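Putative (Helicobacter pylori, PDB 4O8S) belongs to the nucleotidyltransferase superfamily, in the AbiEii toxin family, and probably transfers nucleotidyl groups. Local coordinates at residues E10-A15 against A63-I68; S43-F48 against T99-I104; I69-H74 against R88-D93. One frame throughout, in Å; residues are numbered along the deposited sequence.

Contact 1. Residues E10-A15 against A63-I68; sequences EKLMRA and AIPNGI
Leu12, Ala15 and the aliphatic part of Lys11 pack one side of helix 4-19 against the loop that follows helix 56-63. The apolar contacts centre on Pro65. Leu12 reaches the loop through CD1, which meets Ile64 CD1 at 3.8 Å and Pro65 CD at 4.0 Å. Leu12 and Ile64 lie side by side and point the same way, whereas Leu12 crosses the proline at about a right angle. Ala15 CB also touches the ring, 4.1 Å from Pro65 CD. It sits 3.4 Å from Ala63 O as well, so the end of helix 56-63 comes close to this helix.

The polar contact is a single hydrogen bond, from Lys11 NZ to Asn66 O. Its modelled length of 2.5 Å is very short and doubtful. The lysine chain is extended, with CG anti to the backbone N (chi1 174°). It slides past Pro65 in the opposite direction, and its CE lies 4.0 Å from Pro65 CB. The acceptor belongs to the type II turn from Pro65 to Ile68.

The chemistry is thus mainly apolar, centred on the proline ring. The lysine at the exposed margin probably adds a polar link between turn and helix.

Contact 2. Residues S43-F48 against T99-I104; sequences SEDLDF and TLKLEI
The Phe48 ring meets Leu102 obliquely, with CE1 3.9 Å from Leu102 CD2, while Glu103 O lies at the ring edge, near its plane. The carboxylates of Asp47 and Glu103 project from the other side of the sheet, their planes 65° apart. Asp47 OD1 comes 3.4 Å from Glu103 CB. The carboxylate of Glu103 is held elsewhere, in a salt bridge to Arg84.

The backbones pair as parallel strands. Leu46 N donates to Lys101 O, and Leu46 O accepts from Glu103 N at 2.8 Å. Phe48 N then bonds to Glu103 O. Leu46 continues the apolar face, its CD1 3.9 Å from Leu100 CD2. Near Glu44 and Asp45, one water joins the segments. It donates to Glu44 O and Asp45 OD1 and accepts from Lys101 N at 2.8 Å. The Lys101 chain bends at chi3 (69°), which brings CE 3.6 Å from Asp45 OD2. Asp45 OD2 and Lys101 NZ are 4.2 Å apart, beyond a salt bridge, though their charges probably attract.

Strand 46-50 thus runs beside strand 98-106, whose other neighbour is strand 82-91. Helix 4-19 packs on the apolar face, where Ile16 touches both Leu46 and Leu100. Thr31 of helix 29-36 bonds to Asp45 O.

Contact 3. Residues I69-H74 against R88-D93; sequences ILNDIH and RYATKD
A classic beta bulge interrupts the antiparallel pairing of strands 68-75 and 82-91, with Asn71 and Asp72 both opposite Arg88. Arg88 O takes two hydrogen bonds, from Asn71 N at 2.9 Å and Asp72 N at 3.2 Å. Both donors approach from the same face of the carbonyl plane. The Asn71 bond is the more bent, with an angle of 133° at hydrogen against 167° for Asp72. Arg88 N completes the bulge by donating to Asp72 O at 2.8 Å.

Toward the start of strand 68-75, Ile69 and Ala90 form a hydrogen-bonded pair. Ile69 N reaches Ala90 O at 2.6 Å, and Ala90 N donates back to Ile69 O. Leu70 and Tyr89, a non-hydrogen-bonded pair, lie between the Ile69/Ala90 pair and the bulge. Tyr89 CB lies 3.2 Å from Ile69 O.

Side chains add contacts at both ends. Ile69 CD1 packs 3.7 Å from Lys92 CD, in the loop after strand 82-91, where the lysine chain bends at chi2 (-48°). The Arg88 chain is extended from CG to NE, which brings NH2 4.1 Å from His74 CB.

Around this pair, helix 56-63 packs against Leu70 and Ile73. The Tyr89 hydroxyl is hydrogen-bonded to His9 of helix 4-19, and its ring touches Leu12. Strand 98-106 flanks strand 82-91, and Asn71 ND2 bonds to Glu97 just before it.

The three contacts lie on the same side of the chain's centre. Centres of contacts 1 and 3 are about 10 Å apart, those of 1 and 2 about 13 Å, and those of 2 and 3 about 15 Å. Contacts 2 and 3 belong to one mixed sheet, where strands 82-91 and 98-106 are neighbours. Contact 1 sets helix 4-19 against the loop leading into strand 68-75. Leu12 of that helix touches both Leu100 and Tyr89, joining all three contacts. Along the chain, contact 1 closes before contact 3 opens, while contacts 1 and 2 interleave. Contacts 1 and 2 join segments about 50 residues apart, contact 3 a local strand pair. Together they build an alpha/beta unit consistent with a nucleotidyltransferase fold.

Contact 1. Residues E10-A15 against A63-I68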
ATOM      1  N   GLU A  10       5.634   6.140  12.636  1.00 36.55           N
ATOM      2  CA  GLU A  10       4.200   6.216  12.332  1.00 34.37           C
ATOM      3  C   GLU A  10       3.636   7.594  12.648  1.00 33.26           C
ATOM      4  O   GLU A  10       2.809   8.133  11.908  1.00 33.27           O
ATOM      5  CB  GLU A  10       3.413   5.145  13.103  1.00 36.72           C
ATOM      6  CG  GLU A  10       1.902   5.199  12.796  1.00 42.81           C
ATOM      7  CD  GLU A  10       1.089   4.039  13.371  1.00 45.48           C
ATOM      8  OE1 GLU A  10       1.677   3.065  13.898  1.00 48.24           O
ATOM      9  OE2 GLU A  10      -0.161   4.103  13.274  1.00 53.03           O
ATOM     10  N   LYS A  11       4.078   8.168  13.759  1.00 37.94           N
ATOM     11  CA  LYS A  11       3.596   9.483  14.171  1.00 40.44           C
ATOM     12  C   LYS A  11       3.965  10.558  13.146  1.00 38.24           C
ATOM     13  O   LYS A  11       3.156  11.440  12.831  1.00 36.59           O
ATOM     14  CB  LYS A  11       4.181   9.832  15.536  1.00 42.28           C
ATOM     15  CG  LYS A  11       3.865  11.236  16.029  1.00 47.82           C
ATOM     16  CD  LYS A  11       4.672  11.499  17.305  1.00 54.45           C
ATOM     17  CE  LYS A  11       4.266  12.788  18.007  1.00 62.85           C
ATOM     18  NZ  LYS A  11       5.096  13.018  19.240  1.00 65.66           N
ATOM     19  N   LEU A  12       5.184  10.480  12.614  1.00 31.53           N
ATOM     20  CA  LEU A  12       5.590  11.436  11.592  1.00 32.96           C
ATOM     21  C   LEU A  12       4.809  11.211  10.317  1.00 29.65           C
ATOM     22  O   LEU A  12       4.342  12.164   9.709  1.00 29.42           O
ATOM     23  CB  LEU A  12       7.090  11.338  11.312  1.00 33.50           C
ATOM     24  CG  LEU A  12       7.638  12.107  10.105  1.00 32.08           C
ATOM     25  CD1 LEU A  12       7.469  13.613  10.239  1.00 30.04           C
ATOM     26  CD2 LEU A  12       9.112  11.746   9.921  1.00 33.27           C
HETATM   27  N   MSE A  13       4.654   9.949   9.911  1.00 30.29           N
HETATM   28  CA  MSE A  13       3.893   9.659   8.697  1.00 31.03           C
HETATM   29  C   MSE A  13       2.465  10.193   8.773  1.00 31.04           C
HETATM   30  O   MSE A  13       1.995  10.847   7.834  1.00 32.24           O
HETATM   31  CB  MSE A  13       3.884   8.162   8.403  1.00 31.36           C
HETATM   32  CG  MSE A  13       5.255   7.590   8.045  1.00 30.16           C
HETATM   33 SE   MSE A  13       4.983   5.774   7.277  1.00 38.23          SE
HETATM   34  CE  MSE A  13       4.161   4.874   8.800  1.00 33.71           C
ATOM     35  N   ARG A  14       1.785   9.941   9.894  1.00 36.64           N
ATOM     36  CA  ARG A  14       0.398  10.407  10.077  1.00 40.87           C
ATOM     37  C   ARG A  14       0.251  11.922  10.008  1.00 36.38           C
ATOM     38  O   ARG A  14      -0.661  12.428   9.361  1.00 38.91           O
ATOM     39  CB  ARG A  14      -0.167   9.930  11.423  1.00 42.69           C
ATOM     40  CG  ARG A  14      -0.510   8.445  11.481  1.00 43.91           C
ATOM     41  CD  ARG A  14      -1.367   8.129  12.722  1.00 51.67           C
ATOM     42  NE  ARG A  14      -1.863   6.757  12.672  1.00 54.10           N
ATOM     43  CZ  ARG A  14      -2.990   6.394  12.062  1.00 50.11           C
ATOM     44  NH1 ARG A  14      -3.747   7.306  11.452  1.00 53.86           N
ATOM     45  NH2 ARG A  14      -3.361   5.118  12.055  1.00 52.01           N
ATOM     46  N   ALA A  15       1.139  12.638  10.693  1.00 33.65           N
ATOM     47  CA  ALA A  15       1.095  14.098  10.696  1.00 35.18           C
ATOM     48  C   ALA A  15       1.221  14.619   9.270  1.00 36.30           C
ATOM     49  O   ALA A  15       0.492  15.531   8.841  1.00 35.54           O
ATOM     50  CB  ALA A  15       2.207  14.652  11.551  1.00 35.21           C
ATOM     51  N   ALA A  63       4.242  20.198   8.957  1.00 46.13           N
ATOM     52  CA  ALA A  63       3.563  19.027   9.516  1.00 41.58           C
ATOM     53  C   ALA A  63       4.315  18.417  10.699  1.00 42.95           C
ATOM     54  O   ALA A  63       3.711  17.726  11.523  1.00 40.28           O
ATOM     55  CB  ALA A  63       3.337  17.973   8.444  1.00 38.71           C
ATOM     56  N   ILE A  64       5.629  18.642  10.763  1.00 44.81           N
ATOM     57  CA  ILE A  64       6.461  18.040  11.808  1.00 46.78           C
ATOM     58  C   ILE A  64       5.822  18.164  13.194  1.00 48.85           C
ATOM     59  O   ILE A  64       5.556  19.277  13.658  1.00 48.55           O
ATOM     60  CB  ILE A  64       7.875  18.663  11.864  1.00 46.78           C
ATOM     61  CG1 ILE A  64       8.539  18.614  10.485  1.00 46.81           C
ATOM     62  CG2 ILE A  64       8.730  17.923  12.881  1.00 48.02           C
ATOM     63  CD1 ILE A  64       8.651  17.205   9.898  1.00 41.46           C
ATOM     64  N   PRO A  65       5.548  17.013  13.838  1.00 43.90           N
ATOM     65  CA  PRO A  65       4.890  16.957  15.148  1.00 49.51           C
ATOM     66  C   PRO A  65       5.906  17.040  16.276  1.00 52.02           C
ATOM     67  O   PRO A  65       7.097  16.797  16.064  1.00 49.67           O
ATOM     68  CB  PRO A  65       4.242  15.571  15.145  1.00 47.23           C
ATOM     69  CG  PRO A  65       5.233  14.727  14.337  1.00 45.48           C
ATOM     70  CD  PRO A  65       5.790  15.667  13.279  1.00 41.93           C
ATOM     71  N   ASN A  66       5.436  17.377  17.470  1.00 57.54           N
ATOM     72  CA  ASN A  66       6.315  17.493  18.621  1.00 56.33           C
ATOM     73  C   ASN A  66       6.959  16.150  18.949  1.00 54.48           C
ATOM     74  O   ASN A  66       6.311  15.112  18.860  1.00 54.35           O
ATOM     75  CB  ASN A  66       5.536  18.041  19.815  1.00 61.88           C
ATOM     76  CG  ASN A  66       6.439  18.453  20.965  1.00 65.25           C
ATOM     77  OD1 ASN A  66       6.315  17.937  22.078  1.00 66.17           O
ATOM     78  ND2 ASN A  66       7.353  19.385  20.701  1.00 61.25           N
ATOM     79  N   GLY A  67       8.241  16.166  19.300  1.00 58.21           N
ATOM     80  CA  GLY A  67       8.943  14.926  19.576  1.00 61.67           C
ATOM     81  C   GLY A  67       9.786  14.444  18.409  1.00 58.65           C
ATOM     82  O   GLY A  67      10.580  13.510  18.557  1.00 59.10           O
ATOM     83  N   ILE A  68       9.607  15.073  17.247  1.00 54.16           N
ATOM     84  CA  ILE A  68      10.394  14.739  16.057  1.00 50.78           C
ATOM     85  C   ILE A  68      11.233  15.943  15.650  1.00 48.44           C
ATOM     86  O   ILE A  68      10.732  17.074  15.644  1.00 49.23           O
ATOM     87  CB  ILE A  68       9.491  14.354  14.848  1.00 52.72           C
ATOM     88  CG1 ILE A  68       8.533  13.212  15.218  1.00 46.97           C
ATOM     89  CG2 ILE A  68      10.353  13.986  13.630  1.00 43.42           C
ATOM     90  CD1 ILE A  68       9.233  11.868  15.442  1.00 45.85           C
TER

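Contact 2. Residues S43-F48 against T99-I104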
ATOM      1  N   SER A  43       4.457  -0.602   7.787  1.00 33.57           N
ATOM      2  CA  SER A  43       4.807  -0.058   6.467  1.00 33.37           C
ATOM      3  C   SER A  43       5.550   1.256   6.699  1.00 34.14           C
ATOM      4  O   SER A  43       5.139   2.044   7.546  1.00 31.22           O
ATOM      5  CB  SER A  43       3.534   0.222   5.669  1.00 30.01           C
ATOM      6  OG  SER A  43       3.798   0.394   4.278  1.00 30.37           O
ATOM      7  N   GLU A  44       6.613   1.523   5.939  1.00 33.51           N
ATOM      8  CA  GLU A  44       7.488   2.646   6.282  1.00 37.05           C
ATOM      9  C   GLU A  44       7.613   3.756   5.228  1.00 38.10           C
ATOM     10  O   GLU A  44       8.126   4.823   5.547  1.00 39.77           O
ATOM     11  CB  GLU A  44       8.913   2.151   6.616  1.00 38.13           C
ATOM     12  CG  GLU A  44       8.992   0.811   7.322  1.00 42.86           C
ATOM     13  CD  GLU A  44      10.406   0.218   7.283  1.00 50.71           C
ATOM     14  OE1 GLU A  44      10.875  -0.154   6.177  1.00 50.88           O
ATOM     15  OE2 GLU A  44      11.044   0.128   8.357  1.00 53.54           O
ATOM     16  N   ASP A  45       7.205   3.509   3.986  1.00 34.96           N
ATOM     17  CA  ASP A  45       7.341   4.525   2.932  1.00 36.59           C
ATOM     18  C   ASP A  45       6.009   5.250   2.672  1.00 38.04           C
ATOM     19  O   ASP A  45       4.942   4.674   2.887  1.00 35.25           O
ATOM     20  CB  ASP A  45       7.830   3.876   1.628  1.00 37.72           C
ATOM     21  CG  ASP A  45       9.179   3.177   1.788  1.00 43.90           C
ATOM     22  OD1 ASP A  45       9.980   3.617   2.657  1.00 40.87           O
ATOM     23  OD2 ASP A  45       9.440   2.195   1.043  1.00 45.23           O
ATOM     24  N   LEU A  46       6.059   6.500   2.203  1.00 25.37           N
ATOM     25  CA  LEU A  46       4.830   7.180   1.813  1.00 23.95           C
ATOM     26  C   LEU A  46       4.794   7.330   0.294  1.00 29.32           C
ATOM     27  O   LEU A  46       5.771   7.816  -0.319  1.00 31.25           O
ATOM     28  CB  LEU A  46       4.707   8.548   2.486  1.00 24.98           C
ATOM     29  CG  LEU A  46       4.459   8.628   3.994  1.00 27.33           C
ATOM     30  CD1 LEU A  46       4.475  10.077   4.423  1.00 24.95           C
ATOM     31  CD2 LEU A  46       3.119   7.997   4.352  1.00 26.37           C
ATOM     32  N   ASP A  47       3.687   6.909  -0.319  1.00 27.11           N
ATOM     33  CA  ASP A  47       3.540   6.984  -1.768  1.00 30.37           C
ATOM     34  C   ASP A  47       2.214   7.667  -2.114  1.00 31.92           C
ATOM     35  O   ASP A  47       1.148   7.277  -1.602  1.00 29.48           O
ATOM     36  CB  ASP A  47       3.588   5.570  -2.370  1.00 32.82           C
ATOM     37  CG  ASP A  47       4.055   5.557  -3.820  1.00 40.16           C
ATOM     38  OD1 ASP A  47       4.553   6.602  -4.327  1.00 44.09           O
ATOM     39  OD2 ASP A  47       3.959   4.488  -4.463  1.00 45.20           O
ATOM     40  N   PHE A  48       2.277   8.676  -2.981  1.00 26.17           N
ATOM     41  CA  PHE A  48       1.093   9.459  -3.339  1.00 24.99           C
ATOM     42  C   PHE A  48       0.880   9.539  -4.835  1.00 27.87           C
ATOM     43  O   PHE A  48       1.832   9.369  -5.627  1.00 28.40           O
ATOM     44  CB  PHE A  48       1.232  10.896  -2.843  1.00 25.34           C
ATOM     45  CG  PHE A  48       1.350  11.035  -1.358  1.00 26.69           C
ATOM     46  CD1 PHE A  48       2.595  10.999  -0.748  1.00 25.11           C
ATOM     47  CD2 PHE A  48       0.221  11.265  -0.573  1.00 23.92           C
ATOM     48  CE1 PHE A  48       2.719  11.170   0.654  1.00 26.69           C
ATOM     49  CE2 PHE A  48       0.328  11.430   0.808  1.00 24.45           C
ATOM     50  CZ  PHE A  48       1.581  11.377   1.424  1.00 25.87           C
ATOM     51  N   THR A  99      15.266   7.749   8.199  1.00 40.67           N
ATOM     52  CA  THR A  99      14.828   8.228   6.899  1.00 40.56           C
ATOM     53  C   THR A  99      13.371   7.838   6.622  1.00 40.18           C
ATOM     54  O   THR A  99      12.992   6.671   6.791  1.00 40.60           O
ATOM     55  CB  THR A  99      15.730   7.673   5.772  1.00 43.32           C
ATOM     56  OG1 THR A  99      17.079   8.135   5.966  1.00 51.10           O
ATOM     57  CG2 THR A  99      15.225   8.132   4.395  1.00 44.39           C
ATOM     58  N   LEU A 100      12.570   8.822   6.214  1.00 33.90           N
ATOM     59  CA  LEU A 100      11.248   8.572   5.647  1.00 35.45           C
ATOM     60  C   LEU A 100      11.286   8.852   4.151  1.00 31.48           C
ATOM     61  O   LEU A 100      11.555   9.984   3.728  1.00 32.60           O
ATOM     62  CB  LEU A 100      10.181   9.458   6.304  1.00 29.94           C
ATOM     63  CG  LEU A 100       8.799   9.424   5.635  1.00 28.36           C
ATOM     64  CD1 LEU A 100       8.269   8.007   5.629  1.00 33.85           C
ATOM     65  CD2 LEU A 100       7.821  10.333   6.363  1.00 30.90           C
ATOM     66  N   LYS A 101      11.033   7.826   3.345  1.00 30.83           N
ATOM     67  CA  LYS A 101      10.962   8.005   1.900  1.00 29.51           C
ATOM     68  C   LYS A 101       9.567   8.460   1.489  1.00 32.98           C
ATOM     69  O   LYS A 101       8.559   7.859   1.888  1.00 29.39           O
ATOM     70  CB  LYS A 101      11.345   6.718   1.151  1.00 36.30           C
ATOM     71  CG  LYS A 101      11.146   6.852  -0.375  1.00 40.45           C
ATOM     72  CD  LYS A 101      11.945   5.821  -1.186  1.00 47.93           C
ATOM     73  CE  LYS A 101      11.432   4.395  -1.022  1.00 54.14           C
ATOM     74  NZ  LYS A 101      12.139   3.457  -1.958  1.00 57.85           N
ATOM     75  N   LEU A 102       9.501   9.531   0.702  1.00 26.46           N
ATOM     76  CA  LEU A 102       8.215  10.063   0.248  1.00 31.28           C
ATOM     77  C   LEU A 102       8.265  10.186  -1.263  1.00 30.76           C
ATOM     78  O   LEU A 102       9.115  10.891  -1.813  1.00 30.19           O
ATOM     79  CB  LEU A 102       7.940  11.425   0.891  1.00 26.32           C
ATOM     80  CG  LEU A 102       6.526  12.003   0.878  1.00 31.21           C
ATOM     81  CD1 LEU A 102       6.428  13.092   1.924  1.00 35.09           C
ATOM     82  CD2 LEU A 102       6.164  12.574  -0.491  1.00 29.99           C
ATOM     83  N   GLU A 103       7.360   9.488  -1.937  1.00 27.64           N
ATOM     84  CA  GLU A 103       7.305   9.520  -3.390  1.00 28.22           C
ATOM     85  C   GLU A 103       5.963   9.992  -3.915  1.00 33.05           C
ATOM     86  O   GLU A 103       4.901   9.680  -3.347  1.00 30.76           O
ATOM     87  CB  GLU A 103       7.602   8.140  -3.957  1.00 29.65           C
ATOM     88  CG  GLU A 103       9.049   7.703  -3.812  1.00 42.37           C
ATOM     89  CD  GLU A 103       9.449   6.763  -4.936  1.00 47.44           C
ATOM     90  OE1 GLU A 103       8.906   6.921  -6.067  1.00 49.48           O
ATOM     91  OE2 GLU A 103      10.290   5.868  -4.686  1.00 49.00           O
ATOM     92  N   ILE A 104       6.002  10.729  -5.020  1.00 29.55           N
ATOM     93  CA  ILE A 104       4.783  11.191  -5.656  1.00 25.39           C
ATOM     94  C   ILE A 104       4.830  10.868  -7.142  1.00 33.25           C
ATOM     95  O   ILE A 104       5.874  11.048  -7.800  1.00 33.33           O
ATOM     96  CB  ILE A 104       4.608  12.714  -5.497  1.00 29.38           C
ATOM     97  CG1 ILE A 104       5.004  13.157  -4.086  1.00 30.82           C
ATOM     98  CG2 ILE A 104       3.176  13.141  -5.842  1.00 31.19           C
ATOM     99  CD1 ILE A 104       4.954  14.668  -3.885  1.00 33.95           C
TER
HETATM  100  O   HOH W   1      10.706   5.229   4.467  1.00 33.07           O

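Contact 3. Residues I69-H74 against R88-D93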
ATOM      1  N   ILE A  69      12.501  15.713  15.319  1.00 50.69           N
ATOM      2  CA  ILE A  69      13.348  16.783  14.791  1.00 52.99           C
ATOM      3  C   ILE A  69      13.602  16.577  13.310  1.00 46.79           C
ATOM      4  O   ILE A  69      14.120  15.531  12.910  1.00 45.10           O
ATOM      5  CB  ILE A  69      14.726  16.850  15.482  1.00 55.17           C
ATOM      6  CG1 ILE A  69      14.575  17.204  16.964  1.00 61.40           C
ATOM      7  CG2 ILE A  69      15.619  17.883  14.785  1.00 51.68           C
ATOM      8  CD1 ILE A  69      14.435  16.002  17.876  1.00 63.83           C
ATOM      9  N   LEU A  70      13.243  17.570  12.501  1.00 45.13           N
ATOM     10  CA  LEU A  70      13.548  17.533  11.075  1.00 42.73           C
ATOM     11  C   LEU A  70      14.976  17.988  10.821  1.00 48.07           C
ATOM     12  O   LEU A  70      15.305  19.171  10.975  1.00 50.13           O
ATOM     13  CB  LEU A  70      12.579  18.413  10.294  1.00 45.64           C
ATOM     14  CG  LEU A  70      12.774  18.437   8.775  1.00 46.79           C
ATOM     15  CD1 LEU A  70      12.821  17.021   8.186  1.00 42.26           C
ATOM     16  CD2 LEU A  70      11.666  19.263   8.133  1.00 47.44           C
ATOM     17  N   ASN A  71      15.825  17.042  10.440  1.00 53.26           N
ATOM     18  CA  ASN A  71      17.206  17.360  10.078  1.00 53.34           C
ATOM     19  C   ASN A  71      17.343  17.962   8.672  1.00 60.09           C
ATOM     20  O   ASN A  71      17.932  19.039   8.498  1.00 60.91           O
ATOM     21  CB  ASN A  71      18.089  16.118  10.227  1.00 51.91           C
ATOM     22  CG  ASN A  71      18.297  15.732  11.682  1.00 56.03           C
ATOM     23  OD1 ASN A  71      18.034  16.530  12.582  1.00 57.16           O
ATOM     24  ND2 ASN A  71      18.769  14.509  11.920  1.00 56.52           N
ATOM     25  N   ASP A  72      16.784  17.272   7.677  1.00 59.98           N
ATOM     26  CA  ASP A  72      16.938  17.666   6.279  1.00 60.64           C
ATOM     27  C   ASP A  72      15.892  16.985   5.384  1.00 55.63           C
ATOM     28  O   ASP A  72      15.417  15.888   5.690  1.00 54.25           O
ATOM     29  CB  ASP A  72      18.352  17.294   5.803  1.00 61.69           C
ATOM     30  CG  ASP A  72      18.652  17.790   4.395  1.00 67.31           C
ATOM     31  OD1 ASP A  72      18.361  18.978   4.101  1.00 67.87           O
ATOM     32  OD2 ASP A  72      19.179  16.985   3.584  1.00 70.64           O
ATOM     33  N   ILE A  73      15.525  17.641   4.286  1.00 42.20           N
ATOM     34  CA  ILE A  73      14.772  16.974   3.227  1.00 39.67           C
ATOM     35  C   ILE A  73      15.594  16.988   1.946  1.00 41.45           C
ATOM     36  O   ILE A  73      15.774  18.048   1.338  1.00 43.39           O
ATOM     37  CB  ILE A  73      13.433  17.666   2.929  1.00 39.81           C
ATOM     38  CG1 ILE A  73      12.584  17.802   4.201  1.00 41.91           C
ATOM     39  CG2 ILE A  73      12.649  16.890   1.848  1.00 33.32           C
ATOM     40  CD1 ILE A  73      11.271  18.579   3.979  1.00 38.39           C
ATOM     41  N   HIS A  74      16.085  15.822   1.535  1.00 41.80           N
ATOM     42  CA  HIS A  74      16.808  15.689   0.269  1.00 42.99           C
ATOM     43  C   HIS A  74      15.862  15.376  -0.907  1.00 43.08           C
ATOM     44  O   HIS A  74      15.124  14.375  -0.886  1.00 41.23           O
ATOM     45  CB  HIS A  74      17.908  14.619   0.385  1.00 41.64           C
ATOM     46  CG  HIS A  74      18.679  14.408  -0.885  1.00 49.50           C
ATOM     47  ND1 HIS A  74      19.514  15.369  -1.421  1.00 50.98           N
ATOM     48  CD2 HIS A  74      18.734  13.350  -1.731  1.00 47.81           C
ATOM     49  CE1 HIS A  74      20.046  14.913  -2.541  1.00 46.93           C
ATOM     50  NE2 HIS A  74      19.587  13.691  -2.754  1.00 47.69           N
ATOM     51  N   ARG A  88      14.784  13.301   6.379  1.00 43.74           N
ATOM     52  CA  ARG A  88      15.684  12.812   7.418  1.00 45.69           C
ATOM     53  C   ARG A  88      15.391  13.493   8.749  1.00 44.01           C
ATOM     54  O   ARG A  88      15.236  14.718   8.826  1.00 41.29           O
ATOM     55  CB  ARG A  88      17.147  12.984   6.995  1.00 49.48           C
ATOM     56  CG  ARG A  88      17.385  12.528   5.560  1.00 54.89           C
ATOM     57  CD  ARG A  88      18.855  12.394   5.233  1.00 59.39           C
ATOM     58  NE  ARG A  88      19.075  12.250   3.793  1.00 63.93           N
ATOM     59  CZ  ARG A  88      19.000  11.095   3.130  1.00 62.96           C
ATOM     60  NH1 ARG A  88      18.697   9.967   3.771  1.00 58.83           N
ATOM     61  NH2 ARG A  88      19.225  11.066   1.820  1.00 62.12           N
ATOM     62  N   TYR A  89      15.280  12.679   9.792  1.00 38.80           N
ATOM     63  CA  TYR A  89      14.752  13.174  11.056  1.00 40.56           C
ATOM     64  C   TYR A  89      15.318  12.395  12.224  1.00 40.60           C
ATOM     65  O   TYR A  89      15.835  11.279  12.055  1.00 40.55           O
ATOM     66  CB  TYR A  89      13.220  13.069  11.078  1.00 37.00           C
ATOM     67  CG  TYR A  89      12.721  11.640  11.209  1.00 37.91           C
ATOM     68  CD1 TYR A  89      12.516  10.846  10.083  1.00 35.69           C
ATOM     69  CD2 TYR A  89      12.453  11.088  12.456  1.00 37.47           C
ATOM     70  CE1 TYR A  89      12.068   9.545  10.200  1.00 34.64           C
ATOM     71  CE2 TYR A  89      12.007   9.792  12.580  1.00 38.94           C
ATOM     72  CZ  TYR A  89      11.809   9.027  11.456  1.00 33.69           C
ATOM     73  OH  TYR A  89      11.372   7.731  11.587  1.00 34.28           O
ATOM     74  N   ALA A  90      15.196  12.989  13.407  1.00 40.16           N
ATOM     75  CA  ALA A  90      15.525  12.318  14.661  1.00 48.55           C
ATOM     76  C   ALA A  90      14.358  12.526  15.619  1.00 49.31           C
ATOM     77  O   ALA A  90      13.395  13.239  15.288  1.00 47.81           O
ATOM     78  CB  ALA A  90      16.819  12.879  15.261  1.00 49.65           C
ATOM     79  N   THR A  91      14.436  11.908  16.795  1.00 47.79           N
ATOM     80  CA  THR A  91      13.387  12.056  17.803  1.00 54.97           C
ATOM     81  C   THR A  91      13.967  12.601  19.101  1.00 59.54           C
ATOM     82  O   THR A  91      15.177  12.811  19.207  1.00 56.71           O
ATOM     83  CB  THR A  91      12.683  10.715  18.104  1.00 53.12           C
ATOM     84  OG1 THR A  91      13.598   9.822  18.752  1.00 56.48           O
ATOM     85  CG2 THR A  91      12.197  10.075  16.826  1.00 49.41           C
ATOM     86  N   LYS A  92      13.102  12.837  20.082  1.00 84.83           N
ATOM     87  CA  LYS A  92      13.562  13.183  21.419  1.00 87.19           C
ATOM     88  C   LYS A  92      14.074  11.918  22.099  1.00 86.76           C
ATOM     89  O   LYS A  92      14.996  11.957  22.917  1.00 84.23           O
ATOM     90  CB  LYS A  92      12.431  13.808  22.237  1.00 85.81           C
ATOM     91  CG  LYS A  92      11.881  15.102  21.644  1.00 88.94           C
ATOM     92  CD  LYS A  92      12.997  16.069  21.255  1.00 89.12           C
ATOM     93  CE  LYS A  92      12.435  17.364  20.677  1.00 89.16           C
ATOM     94  NZ  LYS A  92      11.577  18.091  21.657  1.00 97.15           N
ATOM     95  N   ASP A  93      13.481  10.793  21.718  1.00 85.93           N
ATOM     96  CA  ASP A  93      13.820   9.494  22.285  1.00 83.22           C
ATOM     97  C   ASP A  93      15.179   9.000  21.783  1.00 86.47           C
ATOM     98  O   ASP A  93      15.786   8.104  22.380  1.00 82.62           O
ATOM     99  CB  ASP A  93      12.728   8.479  21.928  1.00 83.98           C
ATOM    100  CG  ASP A  93      11.319   9.017  22.171  1.00 85.89           C
ATOM    101  OD1 ASP A  93      11.179  10.084  22.811  1.00 87.02           O
ATOM    102  OD2 ASP A  93      10.347   8.365  21.727  1.00 84.22           O
TER